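Long-range contacts in nitrate reductase (Ulva prolifera, PDB 5YLY), which probably reduces nitrate to nitrite at the expense of NADH, the FAD-containing cytochrome b5 reductase domain described here handling the NADH end of the electron path: residues 148-153 against 188-193; 163-168 against 258-263; 183-188 against 221-226; 195-200 against 250-255. One frame throughout, in Å; residues are numbered along the deposited sequence. Where two conformers were deposited one is given.

Contact 1. Residues 148-153 against 188-193; sequences DRPGHY and PSDLTE
Pro150 lays the CB side of its ring obliquely across the carboxylate of Asp190, with Pro150 CB 3.6 Å from Asp190 CG. The oxygen OD2 of Asp190 touches the ring at its backbone end, 3.5 Å from Pro150 CA, so the touch is a van der Waals one and no hydrogen bond joins 148-153 to 188-193. Asp190 CG lies anti to the backbone N (chi1 -164°), which turns the carboxylate toward the residues that follow it and against Pro150. There OD1 closes an Asx turn, accepting Thr192 N at 3.1 Å from the anti side and 30° out of the carboxylate plane. Its syn lone pair takes Thr192 OG1 at 2.7 Å, so two bonds hold the oxygen and limit rotation of the carboxylate. The same threonine hydroxyl rests against the next residue of the turn, Thr192 OG1 lying 3.6 Å from Gly151 CA. Gly151, at positive phi, is the third residue of the type II turn from Arg149 to His152. Across the base of the turn His152 ND1 bonds Asp148 OD1 at 2.7 Å, in the imidazole plane. Tyr147 OH hydrogen-bonds Asp190 OD2, Thr192 OG1 and Gly151 N, linking both segments through one hydroxyl. The contact thus sets the hairpin between strands 145-149 and 152-155 against the loop from helix 174-185 to strand 193-200.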
loop_
_atom_site.group_PDB
_atom_site.type_symbol
_atom_site.label_atom_id
_atom_site.label_comp_id
_atom_site.label_asym_id
_atom_site.label_seq_id
_atom_site.Cartn_x
_atom_site.Cartn_y
_atom_site.Cartn_z
ATOM N N ASP A 148 5.226 -9.788 11.811
ATOM C CA ASP A 148 5.986 -11.036 11.701
ATOM C C ASP A 148 5.267 -12.345 12.015
ATOM O O ASP A 148 5.792 -13.421 11.677
ATOM C CB ASP A 148 7.255 -10.959 12.557
ATOM C CG ASP A 148 7.035 -10.797 14.055
ATOM O OD1 ASP A 148 6.073 -10.099 14.445
ATOM O OD2 ASP A 148 7.846 -11.344 14.837
ATOM N N ARG A 149 4.128 -12.274 12.701
ATOM C CA ARG A 149 3.335 -13.457 13.025
ATOM C C ARG A 149 1.959 -12.989 13.449
ATOM O O ARG A 149 1.831 -11.817 13.838
ATOM C CB ARG A 149 4.004 -14.350 14.107
ATOM C CG ARG A 149 4.354 -13.648 15.402
ATOM C CD ARG A 149 5.010 -14.622 16.379
ATOM N NE ARG A 149 5.523 -13.930 17.564
ATOM C CZ ARG A 149 4.806 -13.681 18.653
ATOM N NH1 ARG A 149 3.539 -14.075 18.728
ATOM N NH2 ARG A 149 5.350 -13.044 19.680
ATOM N N PRO A 150 0.927 -13.878 13.408
ATOM C CA PRO A 150 -0.421 -13.435 13.768
ATOM C C PRO A 150 -0.465 -12.689 15.085
ATOM O O PRO A 150 0.030 -13.190 16.082
ATOM C CB PRO A 150 -1.222 -14.740 13.798
ATOM C CG PRO A 150 -0.537 -15.604 12.775
ATOM C CD PRO A 150 0.920 -15.286 12.943
ATOM N N GLY A 151 -1.008 -11.474 15.052
ATOM C CA GLY A 151 -1.179 -10.638 16.238
ATOM C C GLY A 151 0.100 -10.116 16.862
ATOM O O GLY A 151 0.130 -9.886 18.066
ATOM N N HIS A 152 1.151 -9.896 16.056
ATOM C CA HIS A 152 2.434 -9.400 16.559
ATOM C C HIS A 152 3.181 -8.612 15.513
ATOM O O HIS A 152 3.165 -8.971 14.324
ATOM C CB HIS A 152 3.322 -10.565 17.068
ATOM C CG HIS A 152 4.572 -10.135 17.795
ATOM N ND1 HIS A 152 5.759 -9.915 17.118
ATOM C CD2 HIS A 152 4.772 -9.889 19.113
ATOM C CE1 HIS A 152 6.638 -9.530 18.036
ATOM N NE2 HIS A 152 6.093 -9.506 19.252
ATOM N N TYR A 153 3.869 -7.557 15.965
ATOM C CA TYR A 153 4.681 -6.737 15.062
ATOM C C TYR A 153 5.991 -6.299 15.720
ATOM O O TYR A 153 6.149 -6.325 16.951
ATOM C CB TYR A 153 3.893 -5.512 14.517
ATOM C CG TYR A 153 3.693 -4.414 15.547
ATOM C CD1 TYR A 153 2.618 -4.448 16.431
ATOM C CD2 TYR A 153 4.601 -3.358 15.657
ATOM C CE1 TYR A 153 2.461 -3.471 17.414
ATOM C CE2 TYR A 153 4.449 -2.374 16.632
ATOM C CZ TYR A 153 3.377 -2.435 17.509
ATOM O OH TYR A 153 3.205 -1.449 18.456
ATOM N N PRO A 188 -5.380 -18.489 8.364
ATOM C CA PRO A 188 -6.488 -19.183 9.071
ATOM C C PRO A 188 -6.379 -19.159 10.591
ATOM O O PRO A 188 -7.299 -19.670 11.242
ATOM C CB PRO A 188 -6.391 -20.620 8.536
ATOM C CG PRO A 188 -4.984 -20.798 8.207
ATOM C CD PRO A 188 -4.485 -19.460 7.697
ATOM N N SER A 189 -5.245 -18.626 11.149
ATOM C CA SER A 189 -4.984 -18.564 12.595
ATOM C C SER A 189 -4.858 -17.133 13.165
ATOM O O SER A 189 -4.525 -16.965 14.338
ATOM C CB SER A 189 -3.707 -19.339 12.945
ATOM O OG SER A 189 -3.769 -20.698 12.538
ATOM N N ASP A 190 -5.110 -16.124 12.365
ATOM C CA ASP A 190 -4.983 -14.731 12.811
ATOM C C ASP A 190 -6.397 -14.130 13.014
ATOM O O ASP A 190 -7.210 -14.159 12.094
ATOM C CB ASP A 190 -4.226 -13.954 11.714
ATOM C CG ASP A 190 -3.641 -12.606 12.103
ATOM O OD1 ASP A 190 -4.137 -11.999 13.053
ATOM O OD2 ASP A 190 -2.725 -12.140 11.409
ATOM N N LEU A 191 -6.675 -13.585 14.209
ATOM C CA LEU A 191 -7.985 -12.969 14.529
ATOM C C LEU A 191 -7.913 -11.445 14.658
ATOM O O LEU A 191 -8.872 -10.822 15.102
ATOM C CB LEU A 191 -8.626 -13.604 15.781
ATOM C CG LEU A 191 -9.002 -15.104 15.684
ATOM C CD1 LEU A 191 -9.472 -15.623 17.031
ATOM C CD2 LEU A 191 -10.056 -15.342 14.601
ATOM N N THR A 192 -6.792 -10.844 14.229
ATOM C CA THR A 192 -6.612 -9.391 14.267
ATOM C C THR A 192 -7.711 -8.707 13.439
ATOM O O THR A 192 -8.079 -9.211 12.372
ATOM C CB THR A 192 -5.197 -9.017 13.746
ATOM O OG1 THR A 192 -4.247 -9.763 14.501
ATOM C CG2 THR A 192 -4.895 -7.509 13.882
ATOM N N GLU A 193 -8.292 -7.631 13.974
ATOM C CA GLU A 193 -9.337 -6.851 13.307
ATOM C C GLU A 193 -8.685 -5.639 12.623
ATOM O O GLU A 193 -7.647 -5.129 13.077
ATOM C CB GLU A 193 -10.396 -6.337 14.293
ATOM C CG GLU A 193 -11.137 -7.385 15.088
ATOM C CD GLU A 193 -12.066 -6.741 16.098
ATOM O OE1 GLU A 193 -11.624 -6.455 17.234
ATOM O OE2 GLU A 193 -13.231 -6.476 15.732
#

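Contact 2. Residues 163-168 against 258-263; sequences KRINMI and GTISVL
In one of its two conformers, Arg164 grips the hydroxyl of Thr259 side-on with two nitrogens: Arg164 NE lies 2.8 Å and NH1 2.9 Å from Thr259 OG1, which sits 5° out of the guanidinium plane. A bend at chi3 (-42°) turns the end of the chain toward Thr259. On the same face Asn166 ND2 reaches Ser261 OG at 3.2 Å, close to the amide plane, while ND2 also bonds Phe253 O. At the start of the pair Gly258 O receives two backbone donors, Lys163 N at 2.7 Å in the carbonyl plane and Arg164 N at 3.1 Å from a tilted position. Bonds then pass back and forth between the parallel strands, ending with Ile168 N to Val262 O. The axes of 164-168 and 259-263 come within 4.5 Å, at 22°. On the opposite face the contact is apolar. Ile165 CG1 lies beside Ile260 CG1, and Val262 CG2 touches both Ile165 CG2 and Met167 CG, 3.8 Å from the latter. Helix 174-185 covers Ile165 and Met167, whereas helix 267-280 covers Ile168, Ser261 and Leu263. The pairing belongs to the parallel sheet of the NAD-binding domain. Polar pairs thus occupy one end of a face, Arg164 with Thr259 and Asn166 with Ser261; Ile168 and Leu263 make its far end apolar, and the other face offers an apolar surface that packs on helix 174-185.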
loop_
_atom_site.group_PDB
_atom_site.type_symbol
_atom_site.label_atom_id
_atom_site.label_comp_id
_atom_site.label_asym_id
_atom_site.label_seq_id
_atom_site.Cartn_x
_atom_site.Cartn_y
_atom_site.Cartn_z
ATOM N N LYS A 163 -4.005 -6.507 18.503
ATOM C CA LYS A 163 -5.331 -7.110 18.338
ATOM C C LYS A 163 -6.169 -6.378 17.289
ATOM O O LYS A 163 -7.088 -6.975 16.698
ATOM C CB LYS A 163 -6.099 -7.040 19.667
ATOM C CG LYS A 163 -5.437 -7.781 20.827
ATOM C CD LYS A 163 -6.347 -7.829 22.062
ATOM C CE LYS A 163 -7.239 -9.057 22.101
ATOM N NZ LYS A 163 -8.266 -8.971 23.176
ATOM N N ARG A 164 -5.891 -5.065 17.123
ATOM C CA ARG A 164 -6.631 -4.186 16.217
ATOM C C ARG A 164 -5.700 -3.244 15.469
ATOM O O ARG A 164 -4.774 -2.673 16.068
ATOM C CB ARG A 164 -7.688 -3.390 16.989
ATOM C CG ARG A 164 -8.722 -4.262 17.729
ATOM C CD ARG A 164 -9.835 -3.468 18.386
ATOM N NE ARG A 164 -9.333 -2.271 19.051
ATOM C CZ ARG A 164 -10.097 -1.343 19.618
ATOM N NH1 ARG A 164 -9.548 -0.278 20.174
ATOM N NH2 ARG A 164 -11.417 -1.482 19.643
ATOM N N ILE A 165 -5.919 -3.107 14.149
ATOM C CA ILE A 165 -5.064 -2.218 13.359
ATOM C C ILE A 165 -5.920 -1.273 12.563
ATOM O O ILE A 165 -6.699 -1.724 11.711
ATOM C CB ILE A 165 -4.082 -2.989 12.406
ATOM C CG1 ILE A 165 -3.176 -3.986 13.190
ATOM C CG2 ILE A 165 -3.246 -1.990 11.573
ATOM C CD1 ILE A 165 -2.215 -4.847 12.316
ATOM N N ASN A 166 -5.699 0.042 12.766
ATOM C CA ASN A 166 -6.297 1.076 11.942
ATOM C C ASN A 166 -5.352 1.296 10.782
ATOM O O ASN A 166 -4.140 1.291 10.977
ATOM C CB ASN A 166 -6.381 2.399 12.721
ATOM C CG ASN A 166 -7.495 2.459 13.702
ATOM O OD1 ASN A 166 -8.516 1.787 13.544
ATOM N ND2 ASN A 166 -7.335 3.309 14.725
ATOM N N MET A 167 -5.889 1.549 9.595
ATOM C CA MET A 167 -5.083 1.839 8.427
ATOM C C MET A 167 -5.608 3.080 7.759
ATOM O O MET A 167 -6.812 3.181 7.482
ATOM C CB MET A 167 -5.136 0.666 7.437
ATOM C CG MET A 167 -4.657 -0.627 8.038
ATOM S SD MET A 167 -4.800 -1.929 6.839
ATOM C CE MET A 167 -3.931 -3.157 7.699
ATOM N N ILE A 168 -4.716 4.044 7.524
ATOM C CA ILE A 168 -5.119 5.243 6.816
ATOM C C ILE A 168 -4.232 5.343 5.590
ATOM O O ILE A 168 -3.012 5.445 5.719
ATOM C CB ILE A 168 -5.098 6.550 7.644
ATOM C CG1 ILE A 168 -5.829 6.407 9.002
ATOM C CG2 ILE A 168 -5.650 7.712 6.800
ATOM C CD1 ILE A 168 -5.798 7.788 9.855
ATOM N N GLY A 258 -3.090 -2.641 22.557
ATOM C CA GLY A 258 -3.317 -3.682 21.566
ATOM C C GLY A 258 -3.809 -3.133 20.237
ATOM O O GLY A 258 -3.971 -3.904 19.300
ATOM N N THR A 259 -4.091 -1.814 20.161
ATOM C CA THR A 259 -4.558 -1.116 18.946
ATOM C C THR A 259 -3.468 -0.190 18.451
ATOM O O THR A 259 -2.933 0.619 19.223
ATOM C CB THR A 259 -5.878 -0.320 19.175
ATOM O OG1 THR A 259 -6.852 -1.176 19.752
ATOM C CG2 THR A 259 -6.455 0.261 17.868
ATOM N N ILE A 260 -3.140 -0.315 17.164
ATOM C CA ILE A 260 -2.168 0.557 16.504
ATOM C C ILE A 260 -2.829 1.166 15.283
ATOM O O ILE A 260 -3.878 0.686 14.839
ATOM C CB ILE A 260 -0.810 -0.139 16.157
ATOM C CG1 ILE A 260 -1.003 -1.287 15.106
ATOM C CG2 ILE A 260 -0.077 -0.605 17.436
ATOM C CD1 ILE A 260 0.314 -1.822 14.504
ATOM N N SER A 261 -2.218 2.221 14.741
ATOM C CA SER A 261 -2.658 2.840 13.498
ATOM C C SER A 261 -1.439 2.896 12.604
ATOM O O SER A 261 -0.345 3.208 13.090
ATOM C CB SER A 261 -3.204 4.254 13.724
ATOM O OG SER A 261 -4.328 4.248 14.586
ATOM N N VAL A 262 -1.608 2.502 11.330
ATOM C CA VAL A 262 -0.528 2.541 10.340
ATOM C C VAL A 262 -0.952 3.463 9.220
ATOM O O VAL A 262 -2.134 3.525 8.889
ATOM C CB VAL A 262 -0.010 1.149 9.878
ATOM C CG1 VAL A 262 0.653 0.405 11.033
ATOM C CG2 VAL A 262 -1.129 0.308 9.249
ATOM N N LEU A 263 -0.018 4.216 8.657
ATOM C CA LEU A 263 -0.346 5.264 7.706
ATOM C C LEU A 263 0.554 5.269 6.517
ATOM O O LEU A 263 1.757 5.068 6.658
ATOM C CB LEU A 263 -0.172 6.643 8.403
ATOM C CG LEU A 263 -1.097 6.993 9.584
ATOM C CD1 LEU A 263 -0.544 6.466 10.894
ATOM C CD2 LEU A 263 -1.128 8.492 9.774
#

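Contact 3. Residues 183-188 against 221-226; sequences AILSNP and DRVKIH
Arg222 and Leu185 account for most of the surface buried here, their side chains running antiparallel alongside each other. Leu185 CD2 stands over the centre of one guanidinium face, 3.9 Å above its plane, and is also 3.9 Å from Arg222 CB, so one methyl touches both ends of the folded arginine. Bends at chi2 (-133°) and chi3 (-84°) curl the arginine chain round this methyl and present its nitrogens to the last turn of helix 174-185. There Ile184 O lies at the edge of the guanidinium, close to its plane, and takes a weak hydrogen bond from Arg222 NH2 at 3.4 Å. The stronger partner of the group is outside the pair, because Arg222 NH1 bonds Thr192 O. A methyl of Ile184, CG2, also abuts the guanidinium, 3.4 Å from Arg222 NH1. The other methyl of Leu185 continues toward the strand: Leu185 CD1 meets Val223 CG1 at 4.0 Å, the two side chains roughly perpendicular. Leu185 also leans on Leu215 of helix 209-218, and Val223 on Ile194 of strand 193-200, so the contact lies where two helices approach the parallel sheet. Helix 174-185 is the crossover between strands 164-170 and 193-200, and strand 223-229 comes next beyond the latter. Leucine and valine thus supply the greasy part of the contact, while the arginine brings a positive charge to carbonyls at the C-terminal end of the helix, where the helix dipole would probably help to hold it.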
loop_
_atom_site.group_PDB
_atom_site.type_symbol
_atom_site.label_atom_id
_atom_site.label_comp_id
_atom_site.label_asym_id
_atom_site.label_seq_id
_atom_site.Cartn_x
_atom_site.Cartn_y
_atom_site.Cartn_z
ATOM N N ALA A 183 -2.275 -10.350 4.431
ATOM C CA ALA A 183 -1.472 -11.211 5.325
ATOM C C ALA A 183 -2.283 -11.619 6.562
ATOM O O ALA A 183 -2.187 -12.760 7.019
ATOM C CB ALA A 183 -0.215 -10.478 5.759
ATOM N N ILE A 184 -3.141 -10.709 7.047
ATOM C CA ILE A 184 -3.978 -10.948 8.225
ATOM C C ILE A 184 -5.222 -11.770 7.879
ATOM O O ILE A 184 -5.559 -12.715 8.590
ATOM C CB ILE A 184 -4.377 -9.579 8.879
ATOM C CG1 ILE A 184 -3.135 -8.906 9.522
ATOM C CG2 ILE A 184 -5.487 -9.760 9.930
ATOM C CD1 ILE A 184 -3.425 -7.469 9.999
ATOM N N LEU A 185 -5.928 -11.358 6.849
ATOM C CA LEU A 185 -7.218 -11.969 6.529
ATOM C C LEU A 185 -7.112 -13.338 5.884
ATOM O O LEU A 185 -8.010 -14.166 6.058
ATOM C CB LEU A 185 -8.063 -10.985 5.670
ATOM C CG LEU A 185 -8.420 -9.636 6.355
ATOM C CD1 LEU A 185 -9.048 -8.683 5.385
ATOM C CD2 LEU A 185 -9.308 -9.825 7.588
ATOM N N SER A 186 -6.041 -13.592 5.147
ATOM C CA SER A 186 -5.841 -14.894 4.470
ATOM C C SER A 186 -5.170 -15.934 5.390
ATOM O O SER A 186 -4.957 -17.094 5.000
ATOM C CB SER A 186 -5.064 -14.700 3.166
ATOM O OG SER A 186 -3.681 -14.548 3.455
ATOM N N ASN A 187 -4.859 -15.537 6.628
ATOM C CA ASN A 187 -4.223 -16.448 7.553
ATOM C C ASN A 187 -5.316 -17.143 8.364
ATOM O O ASN A 187 -6.146 -16.452 8.945
ATOM C CB ASN A 187 -3.216 -15.690 8.430
ATOM C CG ASN A 187 -2.385 -16.635 9.272
ATOM O OD1 ASN A 187 -2.890 -17.453 10.040
ATOM N ND2 ASN A 187 -1.078 -16.522 9.180
ATOM N N PRO A 188 -5.380 -18.489 8.364
ATOM C CA PRO A 188 -6.488 -19.183 9.071
ATOM C C PRO A 188 -6.379 -19.159 10.591
ATOM O O PRO A 188 -7.299 -19.670 11.242
ATOM C CB PRO A 188 -6.391 -20.620 8.536
ATOM C CG PRO A 188 -4.984 -20.798 8.207
ATOM C CD PRO A 188 -4.485 -19.460 7.697
ATOM N N ASP A 221 -16.774 -9.674 9.689
ATOM C CA ASP A 221 -16.639 -9.360 11.107
ATOM C C ASP A 221 -15.221 -8.978 11.483
ATOM O O ASP A 221 -14.978 -8.708 12.656
ATOM C CB ASP A 221 -17.120 -10.542 11.965
ATOM C CG ASP A 221 -18.604 -10.807 11.905
ATOM O OD1 ASP A 221 -19.330 -9.989 11.319
ATOM O OD2 ASP A 221 -19.047 -11.800 12.491
ATOM N N ARG A 222 -14.278 -8.990 10.518
ATOM C CA ARG A 222 -12.865 -8.709 10.804
ATOM C C ARG A 222 -12.362 -7.415 10.172
ATOM O O ARG A 222 -11.340 -6.902 10.592
ATOM C CB ARG A 222 -11.953 -9.910 10.420
ATOM C CG ARG A 222 -12.023 -11.019 11.485
ATOM C CD ARG A 222 -10.656 -11.532 11.880
ATOM N NE ARG A 222 -10.220 -12.565 10.930
ATOM C CZ ARG A 222 -9.018 -12.594 10.406
ATOM N NH1 ARG A 222 -8.098 -11.728 10.803
ATOM N NH2 ARG A 222 -8.702 -13.523 9.506
ATOM N N VAL A 223 -13.084 -6.879 9.202
ATOM C CA VAL A 223 -12.627 -5.648 8.537
ATOM C C VAL A 223 -13.796 -4.766 8.138
ATOM O O VAL A 223 -14.889 -5.270 7.826
ATOM C CB VAL A 223 -11.695 -6.013 7.322
ATOM C CG1 VAL A 223 -12.449 -6.763 6.219
ATOM C CG2 VAL A 223 -10.989 -4.773 6.747
ATOM N N LYS A 224 -13.569 -3.446 8.183
ATOM C CA LYS A 224 -14.475 -2.433 7.630
ATOM C C LYS A 224 -13.633 -1.483 6.812
ATOM O O LYS A 224 -12.478 -1.191 7.176
ATOM C CB LYS A 224 -15.242 -1.665 8.697
ATOM C CG LYS A 224 -16.305 -2.515 9.382
ATOM C CD LYS A 224 -17.186 -1.655 10.312
ATOM C CE LYS A 224 -18.079 -2.524 11.166
ATOM N NZ LYS A 224 -19.027 -3.321 10.342
ATOM N N ILE A 225 -14.200 -1.009 5.695
ATOM C CA ILE A 225 -13.494 -0.070 4.832
ATOM C C ILE A 225 -14.376 1.154 4.622
ATOM O O ILE A 225 -15.575 1.010 4.340
ATOM C CB ILE A 225 -13.064 -0.738 3.498
ATOM C CG1 ILE A 225 -12.108 -1.956 3.734
ATOM C CG2 ILE A 225 -12.394 0.287 2.556
ATOM C CD1 ILE A 225 -12.052 -2.892 2.646
ATOM N N HIS A 226 -13.797 2.355 4.803
ATOM C CA HIS A 226 -14.526 3.601 4.591
ATOM C C HIS A 226 -13.701 4.440 3.645
ATOM O O HIS A 226 -12.470 4.405 3.706
ATOM C CB HIS A 226 -14.762 4.348 5.896
ATOM C CG HIS A 226 -15.809 5.409 5.774
ATOM N ND1 HIS A 226 -17.143 5.079 5.906
ATOM C CD2 HIS A 226 -15.723 6.729 5.513
ATOM C CE1 HIS A 226 -17.820 6.202 5.790
ATOM N NE2 HIS A 226 -17.022 7.215 5.535
#

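Contact 4. Residues 195-200 against 250-255; sequences RLLYAN and RALFRY
Arg195, which buries the most surface, lies against the face of Phe253. Arg195 CG makes a CH-pi contact, 3.6 Å from the centroid of the Phe253 ring and 17° off its normal. A bend at chi2 (-65°) then turns the guanidinium toward the rim of the ring: Phe253 CZ lies over the centre of one guanidinium face, 3.5 Å from Arg195 CZ. The two planes are 40° apart, so the ring rim approaches the charged group at an incline. Apolar contacts continue along the strand. Leu252 CD2 packs against Leu197 CB at 3.9 Å, while Leu197 CD1 touches Ala251 CB at 4.1 Å. The Leu252 methyl also rests on a carbonyl, CD2 lying 3.7 Å from Arg195 O. Polar contact between the segments runs through water. One water molecule lies 2.7 Å from Ala251 O and 3.1 Å from Leu196 O and can donate to either, between the end of helix 245-251 and strand 193-200, but it has more acceptors in reach than protons. The same Ala251 O also sits 3.4 Å from Arg195 CB. Leu252 is where the chain leaves the helix, and its side chain touches Asn166 while that of Phe253 touches Arg164, which places this exit against strand 164-170. With no direct hydrogen bond across it, the contact relies on dispersion between leucine and alanine side chains, on the shared water, and on an arginine whose CG and guanidinium both meet one aromatic ring.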
loop_
_atom_site.group_PDB
_atom_site.type_symbol
_atom_site.label_atom_id
_atom_site.label_comp_id
_atom_site.label_asym_id
_atom_site.label_seq_id
_atom_site.Cartn_x
_atom_site.Cartn_y
_atom_site.Cartn_z
ATOM N N ARG A 195 -9.459 -1.746 10.456
ATOM C CA ARG A 195 -10.318 -0.675 9.967
ATOM C C ARG A 195 -9.512 0.110 8.962
ATOM O O ARG A 195 -8.423 0.574 9.294
ATOM C CB ARG A 195 -10.801 0.268 11.101
ATOM C CG ARG A 195 -11.794 -0.403 12.057
ATOM C CD ARG A 195 -13.106 -0.771 11.383
ATOM N NE ARG A 195 -14.039 -1.401 12.325
ATOM C CZ ARG A 195 -14.091 -2.707 12.597
ATOM N NH1 ARG A 195 -13.240 -3.555 12.013
ATOM N NH2 ARG A 195 -14.968 -3.170 13.482
ATOM N N LEU A 196 -10.021 0.251 7.741
ATOM C CA LEU A 196 -9.319 1.047 6.746
ATOM C C LEU A 196 -10.086 2.315 6.425
ATOM O O LEU A 196 -11.307 2.277 6.188
ATOM C CB LEU A 196 -9.103 0.204 5.458
ATOM C CG LEU A 196 -8.597 0.971 4.204
ATOM C CD1 LEU A 196 -7.162 1.500 4.404
ATOM C CD2 LEU A 196 -8.663 0.060 2.951
ATOM N N LEU A 197 -9.352 3.431 6.368
ATOM C CA LEU A 197 -9.893 4.712 5.935
ATOM C C LEU A 197 -9.063 5.107 4.706
ATOM O O LEU A 197 -7.844 5.231 4.792
ATOM C CB LEU A 197 -9.854 5.752 7.061
ATOM C CG LEU A 197 -10.274 7.204 6.685
ATOM C CD1 LEU A 197 -11.686 7.250 6.080
ATOM C CD2 LEU A 197 -10.276 8.098 7.910
ATOM N N TYR A 198 -9.708 5.200 3.544
ATOM C CA TYR A 198 -8.958 5.428 2.304
ATOM C C TYR A 198 -9.403 6.713 1.651
ATOM O O TYR A 198 -10.562 6.822 1.234
ATOM C CB TYR A 198 -9.142 4.191 1.381
ATOM C CG TYR A 198 -8.328 4.134 0.098
ATOM C CD1 TYR A 198 -7.145 4.864 -0.041
ATOM C CD2 TYR A 198 -8.717 3.307 -0.961
ATOM C CE1 TYR A 198 -6.404 4.819 -1.228
ATOM C CE2 TYR A 198 -7.947 3.199 -2.121
ATOM C CZ TYR A 198 -6.805 3.971 -2.258
ATOM O OH TYR A 198 -6.106 3.919 -3.436
ATOM N N ALA A 199 -8.473 7.677 1.534
ATOM C CA ALA A 199 -8.763 9.001 0.955
ATOM C C ALA A 199 -8.187 9.157 -0.449
ATOM O O ALA A 199 -7.061 8.730 -0.706
ATOM C CB ALA A 199 -8.211 10.092 1.850
ATOM N N ASN A 200 -8.961 9.759 -1.368
ATOM C CA ASN A 200 -8.513 10.015 -2.740
ATOM C C ASN A 200 -9.128 11.291 -3.237
ATOM O O ASN A 200 -10.128 11.729 -2.677
ATOM C CB ASN A 200 -8.890 8.877 -3.685
ATOM C CG ASN A 200 -8.148 7.625 -3.371
ATOM O OD1 ASN A 200 -6.953 7.515 -3.635
ATOM N ND2 ASN A 200 -8.803 6.729 -2.663
ATOM N N ARG A 250 -15.740 7.797 13.083
ATOM C CA ARG A 250 -16.718 6.921 12.426
ATOM C C ARG A 250 -16.070 5.677 11.813
ATOM O O ARG A 250 -16.613 4.584 11.921
ATOM C CB ARG A 250 -17.527 7.679 11.354
ATOM C CG ARG A 250 -18.509 8.700 11.965
ATOM C CD ARG A 250 -19.416 9.366 10.940
ATOM N NE ARG A 250 -18.727 10.401 10.162
ATOM C CZ ARG A 250 -18.288 10.240 8.915
ATOM N NH1 ARG A 250 -18.458 9.083 8.290
ATOM N NH2 ARG A 250 -17.677 11.238 8.285
ATOM N N ALA A 251 -14.913 5.843 11.179
ATOM C CA ALA A 251 -14.218 4.796 10.436
ATOM C C ALA A 251 -13.227 3.957 11.191
ATOM O O ALA A 251 -12.955 2.842 10.749
ATOM C CB ALA A 251 -13.504 5.435 9.244
ATOM N N LEU A 252 -12.622 4.487 12.270
ATOM C CA LEU A 252 -11.519 3.791 12.939
ATOM C C LEU A 252 -11.732 3.432 14.396
ATOM O O LEU A 252 -12.620 3.973 15.051
ATOM C CB LEU A 252 -10.247 4.680 12.808
ATOM C CG LEU A 252 -9.871 5.153 11.375
ATOM C CD1 LEU A 252 -8.752 6.149 11.435
ATOM C CD2 LEU A 252 -9.478 3.934 10.454
ATOM N N PHE A 253 -10.869 2.550 14.922
ATOM C CA PHE A 253 -10.892 2.203 16.349
ATOM C C PHE A 253 -10.230 3.321 17.164
ATOM O O PHE A 253 -9.242 3.917 16.712
ATOM C CB PHE A 253 -10.070 0.916 16.610
ATOM C CG PHE A 253 -10.574 -0.357 15.975
ATOM C CD1 PHE A 253 -11.825 -0.874 16.306
ATOM C CD2 PHE A 253 -9.774 -1.073 15.095
ATOM C CE1 PHE A 253 -12.275 -2.070 15.743
ATOM C CE2 PHE A 253 -10.218 -2.284 14.546
ATOM C CZ PHE A 253 -11.468 -2.772 14.876
ATOM N N ARG A 254 -10.722 3.558 18.393
ATOM C CA ARG A 254 -10.066 4.488 19.310
ATOM C C ARG A 254 -8.882 3.723 19.898
ATOM O O ARG A 254 -8.880 2.488 19.860
ATOM C CB ARG A 254 -11.019 4.902 20.443
ATOM C CG ARG A 254 -12.127 5.840 19.980
ATOM C CD ARG A 254 -12.771 6.618 21.117
ATOM N NE ARG A 254 -11.964 7.736 21.610
ATOM C CZ ARG A 254 -11.916 8.951 21.068
ATOM N NH1 ARG A 254 -11.141 9.889 21.597
ATOM N NH2 ARG A 254 -12.627 9.231 19.985
ATOM N N TYR A 255 -7.877 4.424 20.430
ATOM C CA TYR A 255 -6.756 3.722 21.051
ATOM C C TYR A 255 -7.165 3.001 22.358
ATOM O O TYR A 255 -7.905 3.533 23.180
ATOM C CB TYR A 255 -5.551 4.655 21.323
ATOM C CG TYR A 255 -4.465 3.976 22.134
ATOM C CD1 TYR A 255 -3.668 2.980 21.571
ATOM C CD2 TYR A 255 -4.319 4.234 23.497
ATOM C CE1 TYR A 255 -2.717 2.296 22.331
ATOM C CE2 TYR A 255 -3.377 3.550 24.267
ATOM C CZ TYR A 255 -2.572 2.589 23.677
ATOM O OH TYR A 255 -1.638 1.915 24.426
HETATM O O HOH W 1 -13.423 1.624 8.346
#

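Overall arrangement
From the N terminus, 148-153 is joined to 188-193 by contact 1, which ties the small three-stranded antiparallel sheet to the parallel sheet domain. Before that loop closes, contact 2 opens at 163-168, so the two cross; it closes only at 258-263, enclosing contacts 3 and 4. Contact 3 opens at 183-188, crosses contact 1, shares Pro188 with it, and closes at 221-226. Contact 4 opens at 195-200 inside that loop and closes at 250-255, so contacts 3 and 4 also cross, while contacts 1 and 4 follow in series. Together they bind strands 223-229, 193-200, 164-170 and 259-264, neighbours in that order, to helices 174-185 and 245-251.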